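PDB 4MY0: GCN5-related N-acetyltransferase, which binds acetyl-coenzyme A and probably transfers its acetyl group to amines, perhaps those of aminoglycosides, as a member of the GCN5-related N-acetyltransferase superfamily. Local coordinates for residues D6-V11 / L54-G59; V11-T16 / E46-G51; F145-L150 / R251-Y256; R151-R156 / A238-V243. All coordinates share one frame; numbering follows the deposited sequence.

Contact 1 of 4, residues D6-V11 / L54-G59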
# COMPACT_ATOMS: atom_id res chain seq x y z
N ASP C 6 17.20 -26.16 37.32
CA ASP C 6 18.14 -25.72 36.29
C ASP C 6 19.57 -25.91 36.76
O ASP C 6 19.87 -25.76 37.94
CB ASP C 6 17.92 -24.25 35.91
CG ASP C 6 16.69 -24.05 35.03
OD1 ASP C 6 16.35 -24.99 34.28
OD2 ASP C 6 16.07 -22.96 35.09
N ASP C 7 20.45 -26.23 35.82
CA ASP C 7 21.88 -26.29 36.12
C ASP C 7 22.59 -25.66 34.94
O ASP C 7 23.10 -26.35 34.05
CB ASP C 7 22.33 -27.75 36.32
CG ASP C 7 23.84 -27.88 36.51
OD1 ASP C 7 24.48 -26.89 36.94
OD2 ASP C 7 24.37 -28.98 36.21
N LEU C 8 22.58 -24.33 34.91
CA LEU C 8 22.99 -23.60 33.72
C LEU C 8 24.50 -23.49 33.63
O LEU C 8 25.17 -23.08 34.57
CB LEU C 8 22.36 -22.20 33.71
CG LEU C 8 20.84 -22.16 33.56
CD1 LEU C 8 20.29 -20.93 34.25
CD2 LEU C 8 20.46 -22.20 32.08
N ARG C 9 25.05 -23.86 32.48
CA ARG C 9 26.48 -23.69 32.27
C ARG C 9 26.85 -23.50 30.80
O ARG C 9 26.17 -23.98 29.88
CB ARG C 9 27.27 -24.85 32.89
CG ARG C 9 26.93 -26.17 32.29
CD ARG C 9 27.40 -27.35 33.13
NE ARG C 9 26.89 -28.57 32.53
CZ ARG C 9 27.51 -29.24 31.56
NH1 ARG C 9 28.69 -28.81 31.10
NH2 ARG C 9 26.97 -30.33 31.05
N LEU C 10 27.96 -22.80 30.63
CA LEU C 10 28.48 -22.47 29.32
C LEU C 10 29.15 -23.73 28.78
O LEU C 10 29.79 -24.44 29.53
CB LEU C 10 29.51 -21.37 29.48
CG LEU C 10 30.21 -20.94 28.21
CD1 LEU C 10 29.27 -20.04 27.44
CD2 LEU C 10 31.54 -20.25 28.54
N VAL C 11 28.98 -24.02 27.50
CA VAL C 11 29.67 -25.17 26.91
C VAL C 11 30.15 -24.81 25.51
O VAL C 11 29.78 -23.76 24.97
CB VAL C 11 28.74 -26.39 26.74
CG1 VAL C 11 28.31 -26.94 28.08
CG2 VAL C 11 27.53 -26.01 25.86
N LEU C 54 29.63 -21.39 20.72
CA LEU C 54 29.39 -21.49 22.15
C LEU C 54 27.91 -21.66 22.47
O LEU C 54 27.04 -21.25 21.70
CB LEU C 54 29.95 -20.27 22.88
CG LEU C 54 31.48 -20.21 22.88
CD1 LEU C 54 31.94 -18.89 23.36
CD2 LEU C 54 32.05 -21.29 23.76
N GLY C 55 27.62 -22.29 23.60
CA GLY C 55 26.24 -22.43 24.02
C GLY C 55 26.09 -22.43 25.52
O GLY C 55 27.08 -22.49 26.26
N VAL C 56 24.84 -22.35 25.97
CA VAL C 56 24.52 -22.57 27.38
C VAL C 56 23.61 -23.79 27.46
O VAL C 56 22.67 -23.90 26.67
CB VAL C 56 23.81 -21.37 28.01
CG1 VAL C 56 23.30 -21.75 29.41
CG2 VAL C 56 24.76 -20.19 28.09
N VAL C 57 23.90 -24.73 28.37
CA VAL C 57 22.96 -25.82 28.62
C VAL C 57 22.37 -25.72 30.02
O VAL C 57 22.93 -25.06 30.90
CB VAL C 57 23.58 -27.23 28.46
CG1 VAL C 57 24.06 -27.46 27.03
CG2 VAL C 57 24.70 -27.47 29.49
N SER C 58 21.21 -26.36 30.19
CA SER C 58 20.61 -26.62 31.50
C SER C 58 20.45 -28.13 31.59
O SER C 58 19.61 -28.72 30.88
CB SER C 58 19.26 -25.92 31.62
OG SER C 58 18.71 -26.09 32.92
N GLY C 59 21.24 -28.78 32.45
CA GLY C 59 21.33 -30.22 32.42
C GLY C 59 22.01 -30.58 31.11
O GLY C 59 23.14 -30.14 30.86

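Contact 2 of 4, residues V11-T16 / E46-G51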
# COMPACT_ATOMS: atom_id res chain seq x y z
N VAL C 11 28.98 -24.02 27.50
CA VAL C 11 29.67 -25.17 26.91
C VAL C 11 30.15 -24.81 25.51
O VAL C 11 29.78 -23.76 24.97
CB VAL C 11 28.74 -26.39 26.74
CG1 VAL C 11 28.31 -26.94 28.08
CG2 VAL C 11 27.53 -26.01 25.86
N ASP C 12 30.98 -25.69 24.95
CA ASP C 12 31.29 -25.67 23.53
C ASP C 12 30.26 -26.55 22.85
O ASP C 12 30.12 -27.73 23.20
CB ASP C 12 32.70 -26.23 23.27
CG ASP C 12 33.81 -25.23 23.62
OD1 ASP C 12 33.52 -24.16 24.19
OD2 ASP C 12 34.99 -25.53 23.31
N ILE C 13 29.53 -25.99 21.89
CA ILE C 13 28.51 -26.72 21.16
C ILE C 13 29.18 -27.81 20.33
O ILE C 13 30.17 -27.55 19.65
CB ILE C 13 27.69 -25.79 20.23
CG1 ILE C 13 26.78 -24.88 21.06
CG2 ILE C 13 26.84 -26.59 19.24
CD1 ILE C 13 25.69 -25.65 21.81
N THR C 14 28.66 -29.03 20.41
CA THR C 14 29.15 -30.13 19.58
C THR C 14 28.25 -30.37 18.38
O THR C 14 27.13 -29.85 18.31
CB THR C 14 29.26 -31.43 20.39
OG1 THR C 14 27.96 -31.78 20.88
CG2 THR C 14 30.22 -31.26 21.56
N GLU C 15 28.73 -31.19 17.44
CA GLU C 15 28.01 -31.49 16.21
C GLU C 15 26.64 -32.13 16.46
O GLU C 15 25.68 -31.86 15.74
CB GLU C 15 28.87 -32.38 15.31
CG GLU C 15 28.23 -32.73 13.97
CD GLU C 15 29.25 -33.09 12.90
OE1 GLU C 15 30.46 -33.15 13.21
OE2 GLU C 15 28.84 -33.29 11.74
N THR C 16 26.55 -32.97 17.49
CA THR C 16 25.30 -33.65 17.81
C THR C 16 24.28 -32.72 18.50
O THR C 16 23.11 -33.07 18.61
CB THR C 16 25.54 -34.89 18.70
OG1 THR C 16 26.14 -34.48 19.94
CG2 THR C 16 26.45 -35.89 18.01
N GLU C 46 31.88 -26.24 10.66
CA GLU C 46 33.10 -25.44 10.59
C GLU C 46 33.33 -24.70 11.91
O GLU C 46 34.41 -24.77 12.50
CB GLU C 46 33.02 -24.47 9.40
CG GLU C 46 33.86 -23.18 9.52
CD GLU C 46 33.09 -21.90 9.10
OE1 GLU C 46 33.60 -20.78 9.37
OE2 GLU C 46 31.99 -22.02 8.51
N PHE C 47 32.29 -24.00 12.38
CA PHE C 47 32.37 -23.27 13.64
C PHE C 47 32.65 -24.20 14.82
O PHE C 47 33.45 -23.86 15.70
CB PHE C 47 31.07 -22.52 13.89
CG PHE C 47 30.87 -21.30 13.01
CD1 PHE C 47 31.31 -20.05 13.42
CD2 PHE C 47 30.21 -21.41 11.79
CE1 PHE C 47 31.11 -18.92 12.61
CE2 PHE C 47 30.01 -20.29 10.98
CZ PHE C 47 30.46 -19.04 11.40
N VAL C 48 31.98 -25.35 14.84
CA VAL C 48 32.13 -26.32 15.92
C VAL C 48 33.58 -26.81 16.01
O VAL C 48 34.17 -26.87 17.10
CB VAL C 48 31.17 -27.53 15.73
CG1 VAL C 48 31.68 -28.78 16.44
CG2 VAL C 48 29.76 -27.17 16.19
N HIS C 49 34.16 -27.12 14.86
CA HIS C 49 35.49 -27.70 14.84
C HIS C 49 36.60 -26.70 15.14
O HIS C 49 37.69 -27.09 15.55
CB HIS C 49 35.73 -28.43 13.52
CG HIS C 49 34.93 -29.70 13.39
ND1 HIS C 49 34.58 -30.47 14.48
CD2 HIS C 49 34.40 -30.31 12.31
CE1 HIS C 49 33.88 -31.51 14.08
NE2 HIS C 49 33.75 -31.44 12.77
N ASP C 50 36.33 -25.40 14.99
CA ASP C 50 37.36 -24.41 15.26
C ASP C 50 37.17 -23.74 16.63
O ASP C 50 37.85 -22.77 16.95
CB ASP C 50 37.43 -23.36 14.14
CG ASP C 50 38.76 -22.59 14.12
OD1 ASP C 50 39.80 -23.16 14.55
OD2 ASP C 50 38.77 -21.42 13.66
N GLY C 51 36.26 -24.27 17.45
CA GLY C 51 36.04 -23.75 18.79
C GLY C 51 35.37 -22.39 18.77
O GLY C 51 35.57 -21.56 19.66

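Contact 3 of 4, residues F145-L150 / R251-Y256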
# COMPACT_ATOMS: atom_id res chain seq x y z
N PHE C 145 19.39 3.28 -7.44
CA PHE C 145 19.59 4.07 -8.64
C PHE C 145 18.67 3.60 -9.76
O PHE C 145 18.12 2.49 -9.71
CB PHE C 145 21.05 3.97 -9.09
CG PHE C 145 22.04 4.35 -8.02
CD1 PHE C 145 22.46 5.66 -7.89
CD2 PHE C 145 22.52 3.41 -7.12
CE1 PHE C 145 23.36 6.03 -6.89
CE2 PHE C 145 23.44 3.76 -6.11
CZ PHE C 145 23.85 5.08 -6.00
N GLN C 146 18.51 4.43 -10.78
CA GLN C 146 17.78 4.02 -11.98
C GLN C 146 18.74 3.22 -12.87
O GLN C 146 19.84 3.69 -13.18
CB GLN C 146 17.25 5.23 -12.75
CG GLN C 146 16.55 6.26 -11.87
CD GLN C 146 15.98 7.44 -12.67
OE1 GLN C 146 15.77 7.34 -13.89
NE2 GLN C 146 15.74 8.56 -11.99
N ALA C 147 18.35 2.02 -13.26
CA ALA C 147 19.22 1.19 -14.09
C ALA C 147 19.58 1.85 -15.43
O ALA C 147 20.71 1.71 -15.91
CB ALA C 147 18.58 -0.19 -14.31
N ALA C 148 18.63 2.55 -16.05
CA ALA C 148 18.89 3.14 -17.37
C ALA C 148 20.00 4.19 -17.29
O ALA C 148 20.70 4.46 -18.27
CB ALA C 148 17.61 3.76 -17.95
N ASP C 149 20.13 4.80 -16.12
CA ASP C 149 21.15 5.81 -15.87
C ASP C 149 22.55 5.15 -15.84
O ASP C 149 23.49 5.64 -16.46
CB ASP C 149 20.84 6.48 -14.54
CG ASP C 149 21.65 7.74 -14.30
OD1 ASP C 149 22.62 8.00 -15.07
OD2 ASP C 149 21.32 8.46 -13.33
N LEU C 150 22.66 4.05 -15.11
CA LEU C 150 23.90 3.30 -15.01
C LEU C 150 24.32 2.76 -16.38
O LEU C 150 25.52 2.73 -16.72
CB LEU C 150 23.70 2.13 -14.05
CG LEU C 150 23.38 2.56 -12.62
CD1 LEU C 150 23.25 1.35 -11.73
CD2 LEU C 150 24.45 3.48 -12.10
N ARG C 251 14.18 -1.98 -13.62
CA ARG C 251 14.11 -0.52 -13.63
C ARG C 251 15.08 0.06 -12.60
O ARG C 251 15.65 1.15 -12.80
CB ARG C 251 12.68 -0.04 -13.36
CG ARG C 251 11.77 0.01 -14.60
CD ARG C 251 11.57 -1.37 -15.22
NE ARG C 251 10.53 -1.39 -16.24
CZ ARG C 251 10.75 -1.45 -17.55
NH1 ARG C 251 9.73 -1.47 -18.40
NH2 ARG C 251 12.00 -1.49 -18.02
N THR C 252 15.28 -0.68 -11.53
CA THR C 252 16.01 -0.16 -10.37
C THR C 252 17.21 -1.04 -9.99
O THR C 252 17.14 -2.27 -10.02
CB THR C 252 15.05 -0.03 -9.18
OG1 THR C 252 14.03 0.92 -9.52
CG2 THR C 252 15.78 0.43 -7.91
N VAL C 253 18.32 -0.39 -9.63
CA VAL C 253 19.47 -1.08 -9.08
C VAL C 253 19.73 -0.62 -7.66
O VAL C 253 20.02 0.55 -7.43
CB VAL C 253 20.75 -0.78 -9.89
CG1 VAL C 253 21.95 -1.45 -9.20
CG2 VAL C 253 20.60 -1.28 -11.33
N HIS C 254 19.64 -1.54 -6.69
CA HIS C 254 20.00 -1.19 -5.32
C HIS C 254 21.49 -1.48 -5.15
O HIS C 254 22.02 -2.43 -5.74
CB HIS C 254 19.18 -2.02 -4.33
CG HIS C 254 17.69 -1.93 -4.52
ND1 HIS C 254 16.99 -0.76 -4.36
CD2 HIS C 254 16.78 -2.88 -4.84
CE1 HIS C 254 15.70 -0.98 -4.58
NE2 HIS C 254 15.55 -2.26 -4.87
N ALA C 255 22.19 -0.66 -4.37
CA ALA C 255 23.61 -0.93 -4.15
C ALA C 255 24.03 -0.71 -2.71
O ALA C 255 23.65 0.28 -2.07
CB ALA C 255 24.47 -0.09 -5.08
N TYR C 256 24.82 -1.65 -2.22
CA TYR C 256 25.50 -1.47 -0.95
C TYR C 256 26.84 -0.81 -1.21
O TYR C 256 27.68 -1.34 -1.95
CB TYR C 256 25.67 -2.82 -0.24
CG TYR C 256 24.36 -3.33 0.27
CD1 TYR C 256 23.83 -2.84 1.46
CD2 TYR C 256 23.63 -4.29 -0.44
CE1 TYR C 256 22.61 -3.29 1.93
CE2 TYR C 256 22.41 -4.75 0.04
CZ TYR C 256 21.91 -4.24 1.23
OH TYR C 256 20.70 -4.67 1.72
O HOH W 1 15.86 2.34 -15.17

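Contact 4 of 4, residues R151-R156 / A238-V243. With ACO (acetyl coenzyme *a), chain P.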
# COMPACT_ATOMS: atom_id res chain seq x y z
N ARG C 151 23.33 2.37 -17.16
CA ARG C 151 23.56 1.71 -18.43
C ARG C 151 24.35 2.61 -19.39
O ARG C 151 25.12 2.11 -20.22
CB ARG C 151 22.22 1.33 -19.06
CG ARG C 151 22.38 0.65 -20.40
CD ARG C 151 21.06 0.35 -21.07
NE ARG C 151 21.35 -0.09 -22.42
CZ ARG C 151 21.41 0.74 -23.46
NH1 ARG C 151 21.73 0.28 -24.66
NH2 ARG C 151 21.14 2.02 -23.28
N SER C 152 24.19 3.92 -19.27
CA SER C 152 24.83 4.83 -20.21
C SER C 152 26.12 5.47 -19.69
O SER C 152 26.54 6.50 -20.21
CB SER C 152 23.86 5.92 -20.64
OG SER C 152 23.45 6.67 -19.52
N LEU C 153 26.74 4.87 -18.67
CA LEU C 153 27.98 5.42 -18.11
C LEU C 153 29.19 5.28 -19.03
O LEU C 153 30.18 6.01 -18.87
CB LEU C 153 28.27 4.85 -16.72
CG LEU C 153 27.33 5.40 -15.65
CD1 LEU C 153 27.65 4.80 -14.30
CD2 LEU C 153 27.39 6.92 -15.61
N GLY C 154 29.13 4.37 -20.00
CA GLY C 154 30.19 4.26 -20.99
C GLY C 154 31.26 3.25 -20.61
O GLY C 154 30.94 2.19 -20.07
N GLY C 155 32.51 3.57 -20.91
CA GLY C 155 33.62 2.67 -20.64
C GLY C 155 33.57 1.40 -21.47
O GLY C 155 33.95 0.32 -20.99
N ARG C 156 33.10 1.52 -22.71
CA ARG C 156 33.00 0.37 -23.62
C ARG C 156 34.37 -0.22 -23.98
O ARG C 156 34.47 -1.38 -24.36
CB ARG C 156 32.27 0.77 -24.91
CG ARG C 156 30.85 1.27 -24.69
CD ARG C 156 29.82 0.27 -25.20
NE ARG C 156 28.49 0.87 -25.27
CZ ARG C 156 28.06 1.60 -26.29
NH1 ARG C 156 26.83 2.11 -26.28
NH2 ARG C 156 28.86 1.83 -27.33
N ALA C 238 32.45 1.18 -16.76
CA ALA C 238 32.21 -0.11 -17.41
C ALA C 238 31.46 -1.10 -16.52
O ALA C 238 30.57 -1.81 -16.99
CB ALA C 238 33.54 -0.73 -17.88
N LEU C 239 31.84 -1.17 -15.24
CA LEU C 239 31.23 -2.13 -14.33
C LEU C 239 29.81 -1.71 -13.97
O LEU C 239 28.91 -2.54 -13.92
CB LEU C 239 32.08 -2.31 -13.08
CG LEU C 239 33.44 -2.97 -13.25
CD1 LEU C 239 34.22 -2.86 -11.97
CD2 LEU C 239 33.31 -4.43 -13.67
N TRP C 240 29.60 -0.42 -13.70
CA TRP C 240 28.23 0.08 -13.49
C TRP C 240 27.41 -0.13 -14.75
O TRP C 240 26.23 -0.46 -14.67
CB TRP C 240 28.21 1.56 -13.09
CG TRP C 240 28.58 1.76 -11.65
CD1 TRP C 240 29.71 2.36 -11.17
CD2 TRP C 240 27.83 1.34 -10.50
NE1 TRP C 240 29.70 2.35 -9.79
CE2 TRP C 240 28.57 1.71 -9.36
CE3 TRP C 240 26.61 0.66 -10.34
CZ2 TRP C 240 28.12 1.44 -8.06
CZ3 TRP C 240 26.17 0.40 -9.05
CH2 TRP C 240 26.91 0.79 -7.93
N ALA C 241 28.02 0.07 -15.91
CA ALA C 241 27.27 -0.08 -17.15
C ALA C 241 26.91 -1.56 -17.39
O ALA C 241 25.85 -1.86 -17.94
CB ALA C 241 28.04 0.52 -18.33
N THR C 242 27.79 -2.47 -16.97
CA THR C 242 27.47 -3.90 -16.99
C THR C 242 26.20 -4.21 -16.18
O THR C 242 25.29 -4.87 -16.68
CB THR C 242 28.63 -4.75 -16.46
OG1 THR C 242 29.82 -4.44 -17.20
CG2 THR C 242 28.33 -6.25 -16.59
N VAL C 243 26.14 -3.71 -14.95
CA VAL C 243 24.95 -3.92 -14.12
C VAL C 243 23.71 -3.28 -14.77
O VAL C 243 22.66 -3.91 -14.89
CB VAL C 243 25.13 -3.34 -12.70
CG1 VAL C 243 23.89 -3.61 -11.85
CG2 VAL C 243 26.38 -3.92 -12.04
N1A ACO P . 17.59 0.67 -23.52
C2A ACO P . 17.67 1.45 -24.62
N3A ACO P . 18.28 1.05 -25.76
C4A ACO P . 18.84 -0.18 -25.85
C5A ACO P . 18.79 -1.08 -24.68
C6A ACO P . 18.12 -0.57 -23.46
N6A ACO P . 18.03 -1.34 -22.35
N7A ACO P . 19.43 -2.21 -25.04
C8A ACO P . 19.85 -2.06 -26.32
N9A ACO P . 19.51 -0.85 -26.80
C1B ACO P . 19.77 -0.31 -28.15
C2B ACO P . 21.24 -0.00 -28.36
O2B ACO P . 21.61 1.26 -27.79
C3B ACO P . 21.29 0.01 -29.87
O3B ACO P . 20.71 1.23 -30.33
P3B ACO P . 21.61 2.48 -30.81
O7A ACO P . 22.68 2.60 -29.74
O8A ACO P . 22.11 2.02 -32.16
O9A ACO P . 20.62 3.62 -30.87
C4B ACO P . 20.31 -1.07 -30.29
O4B ACO P . 19.46 -1.28 -29.15
C5B ACO P . 20.99 -2.38 -30.68
O5B ACO P . 21.96 -2.68 -29.67
P1A ACO P . 22.68 -4.11 -29.51
O1A ACO P . 22.57 -4.92 -30.78
O2A ACO P . 24.00 -3.80 -28.85
O3A ACO P . 21.67 -4.80 -28.46
P2A ACO P . 22.10 -5.79 -27.26
O4A ACO P . 23.15 -6.74 -27.81
O5A ACO P . 22.43 -4.94 -26.07
O6A ACO P . 20.74 -6.64 -27.00
CBP ACO P . 18.91 -6.87 -25.45
CCP ACO P . 19.55 -6.01 -26.53
CDP ACO P . 18.46 -8.21 -26.02
CEP ACO P . 17.70 -6.12 -24.90
CAP ACO P . 19.98 -7.08 -24.38
OAP ACO P . 20.48 -5.80 -23.96
C9P ACO P . 19.50 -7.91 -23.22
O9P ACO P . 19.72 -9.11 -23.22
N8P ACO P . 18.84 -7.29 -22.22
C7P ACO P . 18.34 -7.97 -21.03
C6P ACO P . 17.28 -9.03 -21.36
C5P ACO P . 16.19 -8.45 -22.24
O5P ACO P . 15.68 -7.37 -21.96
N4P ACO P . 15.82 -9.18 -23.29
C3P ACO P . 14.44 -9.15 -23.76
C2P ACO P . 14.28 -8.40 -25.07
S1P ACO P . 12.65 -8.63 -25.71

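Contact 1 of 4, residues D6-V11 / L54-G59
Ser58 OG is gripped by two groups of the loop that leads into strand 8-12. It donates to Asp6 OD1 at 2.9 Å, meeting the carboxylate from above its plane, and takes a weak bond from Asp7 N. OG lies anti to Ser58 N (chi1 -176°), which directs it to Asp6 and Asp7. Asp6 OD1 is also bonded to Tyr94 OH. Serine suits the place because one short hydroxyl can both give and accept here. From here the strands run antiparallel. Arg9 and Val57 form a hydrogen-bonded pair, with Val57 N giving to Arg9 O at 2.8 Å, and the Val11-Gly55 pair follows, its Val11 N to Gly55 O bond 2.7 Å long. On the face of Leu8, Leu10 and Val56, Leu8 CD2 packs on Val56 CG1 at 3.9 Å. On the other face the extended Arg9 chain passes across Val57, whose CG2 lies 3.7 Å above the guanidinium plane, while Val11 crosses Val57 at about a right angle, CG1 against the same CG2. With no side chain on Gly55, Val11 CG2 lies against its backbone, 3.6 Å from Gly55 O. Strand 8-12 thus pairs with strand 53-58 in the antiparallel N-terminal part of a GNAT sheet, packed against helix 99-113, which carries coenzyme-binding Gly100 and Ser101.

Contact 2 of 4, residues V11-T16 / E46-G51
The chain leaving strand 8-12 passes the last turn of helix 34-49, the backbones coming nearest at Thr14 and Val48, whose CA atoms are 6.1 Å apart. Val48 points its side chain toward the passing chain and carries most of the contact. Its CG2 reaches Ile13 O at 3.5 Å, and its CG1, placed anti to Val48 N (chi1 156°), lies 3.9 Å from Glu15 N; the two methyls lie side by side against the backbone from Ile13 to Glu15. A beta-branched residue suits this place, spreading two methyls over the passing peptides. Ile13 adds a looser touch, CG2 to Val48 CG2 at 4.3 Å, while the rest of its side chain turns inward to Leu18 and Val21 of helix 18-26. With an alanine here in place of Val48 both methyls are gone, and the peptides of Ile13 and Glu15 would probably lose their apolar cover from the helix. Within the GNAT domain this joins the end of the first strand to the end of the helix that leads back into strand 53-58. The helix closes in a Schellman motif: Gly51 is the C-prime residue, with positive phi (71°), Arg52 N turns back to Phe47 O, and Gly51 N makes a weak bond to Val48 O. Glycine suits that left-handed conformation. Farther out at the surface, the extended Glu15 chain brings OE1 to 3.7 Å from His49 NE2. The two side chains approach at a slant, carboxylate and imidazole planes 67° apart, an association too long to fix either group. Asp12 forms a salt bridge to Arg110.

Contact 3 of 4, residues F145-L150 / R251-Y256
Val253 lies under the start of helix 147-151, its CG2 touching both Ala147 CB and Leu150 CD1 at 3.8 Å. The contact is a strand-to-helix junction joined to strand 252-256 of the second GNAT-family region: strand 135-146 pairs antiparallel with strand 252-256, then turns directly into the helix, which folds over the face bearing Val253. Leu150 crosses the valine at a slant, with its CG anti to the carbonyl carbon (chi1 -63°), which carries CD1 down onto the isopropyl group; Trp240 and Val243 of helix 233-244 continue this core. Ala147 is small enough to let the first turn come close to the strand. Along the sheet, the edge of the Phe145 ring meets Ala255 through CE2 and CB, 4.1 Å apart, so the flat group extends the apolar layer along the strand. Phe145 and Val253 are a hydrogen-bonded pair, and the bond from Phe145 N to Val253 O is 2.8 Å long and almost straight at 178°. Gln146, the N-cap residue, still forms a non-hydrogen-bonded pair with Thr252, and Ala147 N then donates to Arg251 O. This carbonyl has a second partner: a water donates to Arg251 O at 2.7 Å and accepts from Ala148 N at 2.9 Å, joining the first helical turn to the residue just before strand 252-256.

Contact 4 of 4, residues R151-R156 / A238-V243
Arg151 turns its backbone to helix 233-244 and its side chain to the coenzyme: Arg151 O touches Ala241 CB at 3.8 Å, while CB leads the other way. With CG anti to Arg151 N (chi1 180°) and the chain extended as far as NE, the arm spans the distance to the adenine. CD comes to 3.7 Å from N6A of the acetyl-CoA, and NE lies 3.4 Å from its C6A. CZ rests over C5A: one guanidinium face lies on the purine, C5A 3.1 Å from its plane and offset toward the guanidinium's rim. At the tip, NH1 bonds in its own plane to the ribose hydroxyl O2B at 3.3 Å, while NH2 lies over the N1A side of the ring. A leucine in place of Arg151 would probably leave the adenine without its flat cationic cover and O2B without this donor. Behind it the loop lies against the helix: Leu153 CD1 packs on Trp240 CB at 3.5 Å, the two side chains side by side, and Gly155 O meets Ala238 CB at 3.3 Å. A side chain on Gly155 would run into Ala238 N, and at Gly154 the backbone angles would jam one against the preceding carbonyl, so glycine suits both. Ser248, with Gly96, Gly98, Gly100 and Ser101 of a second subunit, also bonds this coenzyme, so Arg151 covers the adenine of a GNAT acetyl-CoA site completed across a subunit interface.

In the fold
Contacts 1 and 2 belong to the first GNAT domain and share Val11 on strand 8-12; contact 2 is nested along the chain inside the loop that contact 1 closes. Contacts 3 and 4 form a second pair on the opposite side of the chain's centre from contact 1, their centres 12 Å apart, meeting where Leu150 and Ala255 pack on Trp240. Contact 3 is the buried one and contact 2 the surface one, with contacts 1 and 4 partly buried. Contacts 1 and 3 rely on antiparallel backbone bonds between strands, whereas contacts 2 and 4 join a chain segment to a helix by packing. Contact 4 alone includes coenzyme among its partners.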